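Local coordinates for long form salivary protein D7L1 (Anopheles stephensi, PDB 3NHI) that binds and sequesters host mediators such as cysteinyl leukotrienes, and binds stable thromboxane A2 analogues, modulating blood feeding by female mosquitoes, at residues 209-214 / 224-229; 192-197 / 256-261; 90-95 / 124-129. All coordinates share one frame; numbering follows the deposited sequence.

Contact 3 comes first along the chain, joining helices 89-101 and 109-130 beside the pocket that holds the bound hydroxy-eicosatetraenoic acid. Contacts 1 and 2 follow, on the opposite side of the chain's centre and away from the annotated sites. Contact 2 joins the end of helix 184-196 to helix 251-266, and contact 1, between helices 207-216 and 223-231, is nested within the loop that contact 2 closes. Their centres lie about 13 Å apart, and Asp213 OD2 to His261 ND1, at 2.7 Å a probable hydrogen bond, connects them. Contact 3 is separate from both, its centre about 41 Å from that of contact 1 and about 34 Å from that of contact 2.

Contact 1: residues 209-214 / 224-229; sequences EIVRDF and PEVRSV
Helices 207-216 and 223-231 meet through Val211 and Val226, whose CA atoms lie 6.5 Å apart, as the segment axes approach to 9.8 Å and run largely antiparallel at 143°. This is a helical hairpin within the PBP/GOBP (odorant-binding protein) fold, its two helices joined by a short connection. Val226 is the residue at the centre of the interface. Its two methyls divide the work: CG1 touches Ile210 CG2 and Val211 CG2, each at 3.9 Å, whereas CG2 turns to Phe214. The valine's first torsion explains the split, with CG1 opposite the backbone N (chi1 175°) and CG2 set beside that nitrogen. Ile210, Val211, Phe214 and Val226 are all apolar and buried, and His253 and Phe254 of helix 251-266 continue the packing on Phe214.

At the margin, Arg227 carries its extended chain past Val211 at about a right angle. Val211 CG2 lies off-centre over one face of the guanidinium, nearest to Arg227 NH2 at 3.9 Å. The charged end is held by salt bridges from NH2 to Glu223 and Asp208, one acid near the start of each helix, which probably fix the plane that the methyl packs against. The Phe214 ring receives a CH-pi contact nearly along its normal: Val226 CG2 stands 3.5 Å from the ring centroid, only 5° off the perpendicular.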
loop_
_atom_site.group_PDB
_atom_site.type_symbol
_atom_site.label_atom_id
_atom_site.label_comp_id
_atom_site.label_asym_id
_atom_site.label_seq_id
_atom_site.Cartn_x
_atom_site.Cartn_y
_atom_site.Cartn_z
ATOM N N GLU A 209 -2.952 10.262 -6.230
ATOM C CA GLU A 209 -3.359 8.878 -6.007
ATOM C C GLU A 209 -4.760 8.613 -6.539
ATOM O O GLU A 209 -5.031 7.552 -7.102
ATOM C CB GLU A 209 -3.267 8.500 -4.527
ATOM C CG GLU A 209 -1.845 8.418 -3.994
ATOM C CD GLU A 209 -0.943 7.516 -4.828
ATOM O OE1 GLU A 209 0.268 7.803 -4.891
ATOM O OE2 GLU A 209 -1.430 6.519 -5.402
ATOM N N ILE A 210 -5.653 9.577 -6.358
ATOM C CA ILE A 210 -6.993 9.439 -6.929
ATOM C C ILE A 210 -6.909 9.463 -8.465
ATOM O O ILE A 210 -7.537 8.632 -9.136
ATOM C CB ILE A 210 -7.966 10.484 -6.350
ATOM C CG1 ILE A 210 -8.092 10.268 -4.832
ATOM C CG2 ILE A 210 -9.328 10.427 -7.044
ATOM C CD1 ILE A 210 -8.984 11.299 -4.102
ATOM N N VAL A 211 -6.106 10.373 -9.022
ATOM C CA VAL A 211 -5.877 10.399 -10.464
ATOM C C VAL A 211 -5.347 9.049 -10.952
ATOM O O VAL A 211 -5.801 8.558 -11.987
ATOM C CB VAL A 211 -4.938 11.551 -10.870
ATOM C CG1 VAL A 211 -4.499 11.430 -12.328
ATOM C CG2 VAL A 211 -5.637 12.892 -10.639
ATOM N N ARG A 212 -4.418 8.440 -10.207
ATOM C CA ARG A 212 -3.843 7.144 -10.595
ATOM C C ARG A 212 -4.937 6.092 -10.797
ATOM O O ARG A 212 -4.872 5.294 -11.733
ATOM C CB ARG A 212 -2.831 6.668 -9.556
ATOM C CG ARG A 212 -2.035 5.434 -9.963
ATOM C CD ARG A 212 -1.038 5.131 -8.862
ATOM N NE ARG A 212 -0.084 4.073 -9.204
ATOM C CZ ARG A 212 -0.234 2.799 -8.866
ATOM N NH1 ARG A 212 -1.321 2.398 -8.223
ATOM N NH2 ARG A 212 0.699 1.917 -9.185
ATOM N N ASP A 213 -5.958 6.124 -9.944
ATOM C CA ASP A 213 -7.064 5.175 -10.069
ATOM C C ASP A 213 -7.893 5.375 -11.337
ATOM O O ASP A 213 -8.409 4.402 -11.905
ATOM C CB ASP A 213 -7.961 5.222 -8.832
ATOM C CG ASP A 213 -7.417 4.400 -7.679
ATOM O OD1 ASP A 213 -6.337 3.799 -7.816
ATOM O OD2 ASP A 213 -8.103 4.329 -6.645
ATOM N N PHE A 214 -8.039 6.627 -11.783
ATOM C CA PHE A 214 -8.678 6.893 -13.074
ATOM C C PHE A 214 -7.783 6.462 -14.239
ATOM O O PHE A 214 -8.273 5.931 -15.243
ATOM C CB PHE A 214 -9.071 8.371 -13.199
ATOM C CG PHE A 214 -10.287 8.743 -12.402
ATOM C CD1 PHE A 214 -10.205 8.957 -11.026
ATOM C CD2 PHE A 214 -11.520 8.878 -13.026
ATOM C CE1 PHE A 214 -11.342 9.309 -10.291
ATOM C CE2 PHE A 214 -12.655 9.237 -12.302
ATOM C CZ PHE A 214 -12.563 9.448 -10.929
ATOM N N PRO A 224 -7.775 16.265 -15.687
ATOM C CA PRO A 224 -8.090 17.643 -15.290
ATOM C C PRO A 224 -9.426 17.773 -14.565
ATOM O O PRO A 224 -9.547 18.630 -13.680
ATOM C CB PRO A 224 -8.123 18.415 -16.617
ATOM C CG PRO A 224 -7.406 17.559 -17.587
ATOM C CD PRO A 224 -7.539 16.146 -17.140
ATOM N N GLU A 225 -10.403 16.928 -14.915
ATOM C CA GLU A 225 -11.719 16.955 -14.272
ATOM C C GLU A 225 -11.653 16.394 -12.857
ATOM O O GLU A 225 -12.295 16.912 -11.953
ATOM C CB GLU A 225 -12.758 16.174 -15.088
ATOM C CG GLU A 225 -12.951 16.671 -16.513
ATOM C CD GLU A 225 -13.102 18.177 -16.611
ATOM O OE1 GLU A 225 -14.165 18.695 -16.205
ATOM O OE2 GLU A 225 -12.161 18.836 -17.120
ATOM N N VAL A 226 -10.864 15.335 -12.674
ATOM C CA VAL A 226 -10.665 14.747 -11.350
ATOM C C VAL A 226 -10.050 15.810 -10.434
ATOM O O VAL A 226 -10.533 16.051 -9.330
ATOM C CB VAL A 226 -9.770 13.495 -11.412
ATOM C CG1 VAL A 226 -9.465 12.974 -10.001
ATOM C CG2 VAL A 226 -10.427 12.411 -12.266
ATOM N N ARG A 227 -9.007 16.478 -10.922
ATOM C CA ARG A 227 -8.350 17.534 -10.164
ATOM C C ARG A 227 -9.305 18.668 -9.831
ATOM O O ARG A 227 -9.325 19.140 -8.694
ATOM C CB ARG A 227 -7.116 18.042 -10.914
ATOM C CG ARG A 227 -6.015 17.005 -10.945
ATOM C CD ARG A 227 -4.708 17.474 -11.588
ATOM N NE ARG A 227 -3.810 16.323 -11.718
ATOM C CZ ARG A 227 -3.011 15.851 -10.757
ATOM N NH1 ARG A 227 -2.939 16.452 -9.577
ATOM N NH2 ARG A 227 -2.265 14.782 -10.992
ATOM N N SER A 228 -10.108 19.079 -10.812
ATOM C CA SER A 228 -11.087 20.156 -10.634
ATOM C C SER A 228 -12.151 19.815 -9.586
ATOM O O SER A 228 -12.512 20.641 -8.751
ATOM C CB SER A 228 -11.767 20.477 -11.970
ATOM O OG SER A 228 -12.819 21.410 -11.801
ATOM N N VAL A 229 -12.678 18.596 -9.644
ATOM C CA VAL A 229 -13.713 18.170 -8.702
ATOM C C VAL A 229 -13.170 18.144 -7.270
ATOM O O VAL A 229 -13.833 18.605 -6.334
ATOM C CB VAL A 229 -14.315 16.808 -9.120
ATOM C CG1 VAL A 229 -15.160 16.218 -8.012
ATOM C CG2 VAL A 229 -15.141 16.967 -10.394
#

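Contact 2: residues 192-197 / 256-261; sequences CIFRGL and NAFDFH
Leu197, just past the end of helix 184-196, meets His261 of helix 251-266 at the closest backbone approach, 7.4 Å between their CA atoms. From CB outward, each part of the leucine has a defined neighbour. CB lies over one face of the imidazole, 3.7 Å from His261 CE1, and CG passes near ND1 of the same ring. The branches then part. CD2 remains above the imidazole, 3.8 Å from its centroid and 12° from the normal, a CH-pi contact over the ring centre; CD1 reaches Phe258, 3.6 Å from its CE1, while also lying near His261 ND1. Leucine and histidine thus approach from opposite directions, CB and CD2 both packing on the imidazole face while CD1 is shared with Phe258. Together with the probable ND1 bond to Asp213 OD2, this packing probably limits rotation of the imidazole.

In Phe258, a chi1 of -160° swings the ring away from its own backbone N and toward the other segment. Ile193 CG2 comes within 3.6 Å of Phe258 CZ, and Phe194 CE1 within 3.9 Å of Phe258 CE1. All five touching residues are buried. His156 of helix 155-163 meets the Phe258 ring edge-to-face, and the disulfide Cys192-Cys159 ties that helix to helix 184-196. Helix 238-246 packs on Phe194, placing the cluster between helices 155-163, 184-196, 238-246 and 251-266, while Tyr199, just before strand 200-201, touches both Phe194 and Phe258.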
loop_
_atom_site.group_PDB
_atom_site.type_symbol
_atom_site.label_atom_id
_atom_site.label_comp_id
_atom_site.label_asym_id
_atom_site.label_seq_id
_atom_site.Cartn_x
_atom_site.Cartn_y
_atom_site.Cartn_z
ATOM N N CYS A 192 -11.731 5.477 6.648
ATOM C CA CYS A 192 -10.924 4.274 6.768
ATOM C C CYS A 192 -10.517 3.784 5.367
ATOM O O CYS A 192 -9.372 3.365 5.141
ATOM C CB CYS A 192 -11.726 3.234 7.557
ATOM S SG CYS A 192 -11.018 1.583 7.665
ATOM N N ILE A 193 -11.444 3.844 4.420
ATOM C CA ILE A 193 -11.150 3.399 3.067
ATOM C C ILE A 193 -10.170 4.331 2.368
ATOM O O ILE A 193 -9.209 3.879 1.746
ATOM C CB ILE A 193 -12.442 3.235 2.248
ATOM C CG1 ILE A 193 -13.278 2.086 2.817
ATOM C CG2 ILE A 193 -12.125 2.967 0.783
ATOM C CD1 ILE A 193 -14.741 2.102 2.373
ATOM N N PHE A 194 -10.400 5.636 2.467
ATOM C CA PHE A 194 -9.500 6.598 1.831
ATOM C C PHE A 194 -8.069 6.451 2.350
ATOM O O PHE A 194 -7.106 6.553 1.576
ATOM C CB PHE A 194 -10.002 8.041 1.993
ATOM C CG PHE A 194 -10.931 8.499 0.880
ATOM C CD1 PHE A 194 -11.920 7.654 0.365
ATOM C CD2 PHE A 194 -10.811 9.786 0.354
ATOM C CE1 PHE A 194 -12.775 8.094 -0.666
ATOM C CE2 PHE A 194 -11.654 10.232 -0.667
ATOM C CZ PHE A 194 -12.629 9.386 -1.180
ATOM N N ARG A 195 -7.920 6.203 3.650
ATOM C CA ARG A 195 -6.586 5.982 4.209
ATOM C C ARG A 195 -6.007 4.648 3.726
ATOM O O ARG A 195 -4.842 4.576 3.337
ATOM C CB ARG A 195 -6.625 6.060 5.728
ATOM C CG ARG A 195 -6.862 7.476 6.241
ATOM C CD ARG A 195 -6.871 7.500 7.756
ATOM N NE ARG A 195 -6.880 8.856 8.308
ATOM C CZ ARG A 195 -5.793 9.593 8.544
ATOM N NH1 ARG A 195 -4.575 9.135 8.263
ATOM N NH2 ARG A 195 -5.924 10.810 9.062
ATOM N N GLY A 196 -6.833 3.605 3.684
ATOM C CA GLY A 196 -6.381 2.294 3.201
ATOM C C GLY A 196 -5.953 2.292 1.741
ATOM O O GLY A 196 -5.010 1.591 1.356
ATOM N N LEU A 197 -6.626 3.102 0.926
ATOM C CA LEU A 197 -6.287 3.230 -0.495
ATOM C C LEU A 197 -5.190 4.256 -0.755
ATOM O O LEU A 197 -4.800 4.456 -1.898
ATOM C CB LEU A 197 -7.528 3.594 -1.313
ATOM C CG LEU A 197 -8.756 2.690 -1.210
ATOM C CD1 LEU A 197 -9.777 3.088 -2.271
ATOM C CD2 LEU A 197 -8.445 1.205 -1.281
ATOM N N ASN A 256 -16.361 3.176 -11.071
ATOM C CA ASN A 256 -15.554 2.131 -11.701
ATOM C C ASN A 256 -14.127 2.109 -11.148
ATOM O O ASN A 256 -13.572 1.037 -10.904
ATOM C CB ASN A 256 -15.562 2.290 -13.225
ATOM C CG ASN A 256 -16.936 2.044 -13.826
ATOM O OD1 ASN A 256 -17.802 1.435 -13.199
ATOM N ND2 ASN A 256 -17.131 2.507 -15.054
ATOM N N ALA A 257 -13.552 3.291 -10.939
ATOM C CA ALA A 257 -12.194 3.418 -10.401
ATOM C C ALA A 257 -12.107 2.922 -8.961
ATOM O O ALA A 257 -11.180 2.199 -8.600
ATOM C CB ALA A 257 -11.734 4.864 -10.487
ATOM N N PHE A 258 -13.095 3.294 -8.155
ATOM C CA PHE A 258 -13.137 2.945 -6.735
ATOM C C PHE A 258 -13.426 1.451 -6.564
ATOM O O PHE A 258 -12.829 0.798 -5.693
ATOM C CB PHE A 258 -14.220 3.801 -6.087
ATOM C CG PHE A 258 -14.127 3.970 -4.589
ATOM C CD1 PHE A 258 -13.002 4.513 -3.955
ATOM C CD2 PHE A 258 -15.250 3.690 -3.829
ATOM C CE1 PHE A 258 -12.998 4.729 -2.557
ATOM C CE2 PHE A 258 -15.264 3.896 -2.455
ATOM C CZ PHE A 258 -14.139 4.426 -1.810
ATOM N N ASP A 259 -14.312 0.901 -7.398
ATOM C CA ASP A 259 -14.604 -0.534 -7.378
ATOM C C ASP A 259 -13.370 -1.337 -7.786
ATOM O O ASP A 259 -13.063 -2.363 -7.172
ATOM C CB ASP A 259 -15.762 -0.896 -8.326
ATOM C CG ASP A 259 -17.109 -0.344 -7.884
ATOM O OD1 ASP A 259 -17.255 0.103 -6.728
ATOM O OD2 ASP A 259 -18.050 -0.405 -8.708
ATOM N N PHE A 260 -12.642 -0.866 -8.797
ATOM C CA PHE A 260 -11.417 -1.570 -9.209
ATOM C C PHE A 260 -10.395 -1.537 -8.075
ATOM O O PHE A 260 -9.744 -2.548 -7.796
ATOM C CB PHE A 260 -10.847 -0.973 -10.499
ATOM C CG PHE A 260 -9.684 -1.743 -11.078
ATOM C CD1 PHE A 260 -9.666 -3.139 -11.078
ATOM C CD2 PHE A 260 -8.637 -1.065 -11.669
ATOM C CE1 PHE A 260 -8.600 -3.848 -11.651
ATOM C CE2 PHE A 260 -7.568 -1.757 -12.247
ATOM C CZ PHE A 260 -7.553 -3.151 -12.244
ATOM N N HIS A 261 -10.274 -0.388 -7.401
ATOM C CA HIS A 261 -9.368 -0.338 -6.262
ATOM C C HIS A 261 -9.861 -1.215 -5.109
ATOM O O HIS A 261 -9.040 -1.809 -4.400
ATOM C CB HIS A 261 -9.064 1.090 -5.809
ATOM C CG HIS A 261 -7.735 1.233 -5.122
ATOM N ND1 HIS A 261 -7.101 2.449 -5.000
ATOM C CD2 HIS A 261 -6.908 0.321 -4.550
ATOM C CE1 HIS A 261 -5.955 2.287 -4.358
ATOM N NE2 HIS A 261 -5.812 1.005 -4.076
#

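Contact 3: residues 90-95 / 124-129; sequences KEVTEY and VNLSRQ
Leu126 of helix 109-130 projects into the side of helix 89-101, making the central packing contact of a steep helix crossing in the lipid-binding half of this all-helical, odorant-binding-protein-like molecule. The segment axes come within 10.6 Å and cross at -105°, and the two segments bury 231 Å² between them. Leu126 CD2 lies 3.5 Å from Glu91 O and 3.7 Å from Tyr95 CB, and also approaches Glu91 CB, while its other methyl, CD1, is turned toward Val92 CG2. The leucine chain leaves trans to its own N (chi1 173°), which sends the branched end across to these residues. Glu91, Val92 and Tyr95 together surround the end of Leu126. The carbonyl that CD2 touches is already engaged in its own helix, since Tyr95 N donates to Glu91 O.

Beyond the leucine, Tyr95 reaches across to Ser127, and Tyr95 OH lies 3.4 Å from Ser127 CB. That contact is packing; the phenol oxygen has its hydrogen bond with Tyr116 OH, earlier on helix 109-130, and Phe123 of the same helix meets the tyrosine ring. These partners probably help to position Tyr95 against the helix it packs on. Helix 73-85 adds Ile74 and Tyr78 against Val92, with Ile74 also touching Tyr95.

Ser127 links the packing to the site: it touches the bound hydroxy-eicosatetraenoic acid and lies beside Trp39, a leukotriene C4-binding residue. Its hydroxyl is tied back along its own helix, with Ser127 OG donating to Val124 O at 2.8 Å, 24° from the carbonyl plane; Val124 O also accepts from Arg128 N.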
loop_
_atom_site.group_PDB
_atom_site.type_symbol
_atom_site.label_atom_id
_atom_site.label_comp_id
_atom_site.label_asym_id
_atom_site.label_seq_id
_atom_site.Cartn_x
_atom_site.Cartn_y
_atom_site.Cartn_z
ATOM N N LYS A 90 21.153 -9.123 19.054
ATOM C CA LYS A 90 22.526 -8.948 18.591
ATOM C C LYS A 90 22.581 -8.632 17.093
ATOM O O LYS A 90 23.292 -7.706 16.674
ATOM C CB LYS A 90 23.367 -10.189 18.920
ATOM C CG LYS A 90 24.810 -10.114 18.442
ATOM C CD LYS A 90 25.663 -11.217 19.054
ATOM C CE LYS A 90 27.124 -11.102 18.620
ATOM N NZ LYS A 90 27.333 -11.458 17.183
ATOM N N GLU A 91 21.825 -9.392 16.299
ATOM C CA GLU A 91 21.805 -9.224 14.843
ATOM C C GLU A 91 21.147 -7.902 14.455
ATOM O O GLU A 91 21.587 -7.228 13.525
ATOM C CB GLU A 91 21.097 -10.407 14.171
ATOM C CG GLU A 91 21.915 -11.689 14.184
ATOM C CD GLU A 91 21.130 -12.911 13.741
ATOM O OE1 GLU A 91 21.445 -14.024 14.226
ATOM O OE2 GLU A 91 20.202 -12.763 12.915
ATOM N N VAL A 92 20.086 -7.542 15.171
ATOM C CA VAL A 92 19.399 -6.269 14.955
ATOM C C VAL A 92 20.347 -5.078 15.153
ATOM O O VAL A 92 20.373 -4.155 14.333
ATOM C CB VAL A 92 18.163 -6.159 15.875
ATOM C CG1 VAL A 92 17.539 -4.766 15.802
ATOM C CG2 VAL A 92 17.126 -7.221 15.499
ATOM N N THR A 93 21.125 -5.106 16.233
ATOM C CA THR A 93 22.146 -4.089 16.482
ATOM C C THR A 93 23.178 -4.034 15.347
ATOM O O THR A 93 23.576 -2.950 14.911
ATOM C CB THR A 93 22.816 -4.369 17.834
ATOM O OG1 THR A 93 21.895 -4.003 18.867
ATOM C CG2 THR A 93 24.125 -3.589 18.008
ATOM N N GLU A 94 23.602 -5.206 14.872
ATOM C CA GLU A 94 24.567 -5.269 13.780
ATOM C C GLU A 94 23.984 -4.670 12.495
ATOM O O GLU A 94 24.683 -3.963 11.768
ATOM C CB GLU A 94 25.066 -6.711 13.563
ATOM C CG GLU A 94 25.970 -7.243 14.701
ATOM C CD GLU A 94 26.065 -8.771 14.775
ATOM O OE1 GLU A 94 25.293 -9.499 14.106
ATOM O OE2 GLU A 94 26.917 -9.252 15.552
ATOM N N TYR A 95 22.700 -4.926 12.237
ATOM C CA TYR A 95 22.006 -4.360 11.073
ATOM C C TYR A 95 21.921 -2.833 11.179
ATOM O O TYR A 95 22.263 -2.118 10.240
ATOM C CB TYR A 95 20.623 -5.005 10.986
ATOM C CG TYR A 95 19.743 -4.676 9.799
ATOM C CD1 TYR A 95 20.253 -4.216 8.581
ATOM C CD2 TYR A 95 18.362 -4.872 9.901
ATOM C CE1 TYR A 95 19.390 -3.956 7.507
ATOM C CE2 TYR A 95 17.514 -4.606 8.845
ATOM C CZ TYR A 95 18.026 -4.143 7.660
ATOM O OH TYR A 95 17.149 -3.903 6.627
ATOM N N VAL A 124 19.872 -9.914 4.720
ATOM C CA VAL A 124 18.607 -10.149 4.016
ATOM C C VAL A 124 17.593 -10.952 4.838
ATOM O O VAL A 124 16.440 -10.547 4.952
ATOM C CB VAL A 124 18.805 -10.752 2.594
ATOM C CG1 VAL A 124 19.616 -12.058 2.618
ATOM C CG2 VAL A 124 17.456 -10.955 1.913
ATOM N N ASN A 125 18.015 -12.057 5.444
ATOM C CA ASN A 125 17.064 -12.867 6.201
ATOM C C ASN A 125 16.482 -12.130 7.397
ATOM O O ASN A 125 15.263 -12.147 7.607
ATOM C CB ASN A 125 17.685 -14.199 6.601
ATOM C CG ASN A 125 17.961 -15.071 5.404
ATOM O OD1 ASN A 125 17.201 -15.062 4.429
ATOM N ND2 ASN A 125 19.053 -15.816 5.458
ATOM N N LEU A 126 17.336 -11.441 8.152
ATOM C CA LEU A 126 16.864 -10.621 9.262
ATOM C C LEU A 126 15.897 -9.540 8.773
ATOM O O LEU A 126 14.841 -9.327 9.386
ATOM C CB LEU A 126 18.033 -9.986 10.017
ATOM C CG LEU A 126 17.649 -8.962 11.093
ATOM C CD1 LEU A 126 16.900 -9.619 12.235
ATOM C CD2 LEU A 126 18.884 -8.239 11.608
ATOM N N SER A 127 16.231 -8.875 7.669
ATOM C CA SER A 127 15.372 -7.814 7.164
ATOM C C SER A 127 13.988 -8.340 6.793
ATOM O O SER A 127 12.984 -7.658 6.999
ATOM C CB SER A 127 16.030 -7.091 5.983
ATOM O OG SER A 127 15.947 -7.826 4.764
ATOM N N ARG A 128 13.937 -9.562 6.265
ATOM C CA ARG A 128 12.666 -10.181 5.922
ATOM C C ARG A 128 11.855 -10.552 7.152
ATOM O O ARG A 128 10.618 -10.542 7.108
ATOM C CB ARG A 128 12.873 -11.409 5.035
ATOM C CG ARG A 128 13.490 -11.052 3.703
ATOM C CD ARG A 128 13.695 -12.272 2.827
ATOM N NE ARG A 128 12.419 -12.792 2.338
ATOM C CZ ARG A 128 12.281 -13.796 1.478
ATOM N NH1 ARG A 128 13.346 -14.422 0.992
ATOM N NH2 ARG A 128 11.067 -14.169 1.103
ATOM N N GLN A 129 12.525 -10.858 8.264
ATOM C CA GLN A 129 11.825 -11.053 9.534
ATOM C C GLN A 129 11.295 -9.725 10.064
ATOM O O GLN A 129 10.113 -9.617 10.400
ATOM C CB GLN A 129 12.731 -11.717 10.572
ATOM C CG GLN A 129 13.055 -13.180 10.255
ATOM C CD GLN A 129 11.802 -14.042 10.144
ATOM O OE1 GLN A 129 10.996 -14.090 11.068
ATOM N NE2 GLN A 129 11.639 -14.723 9.016
#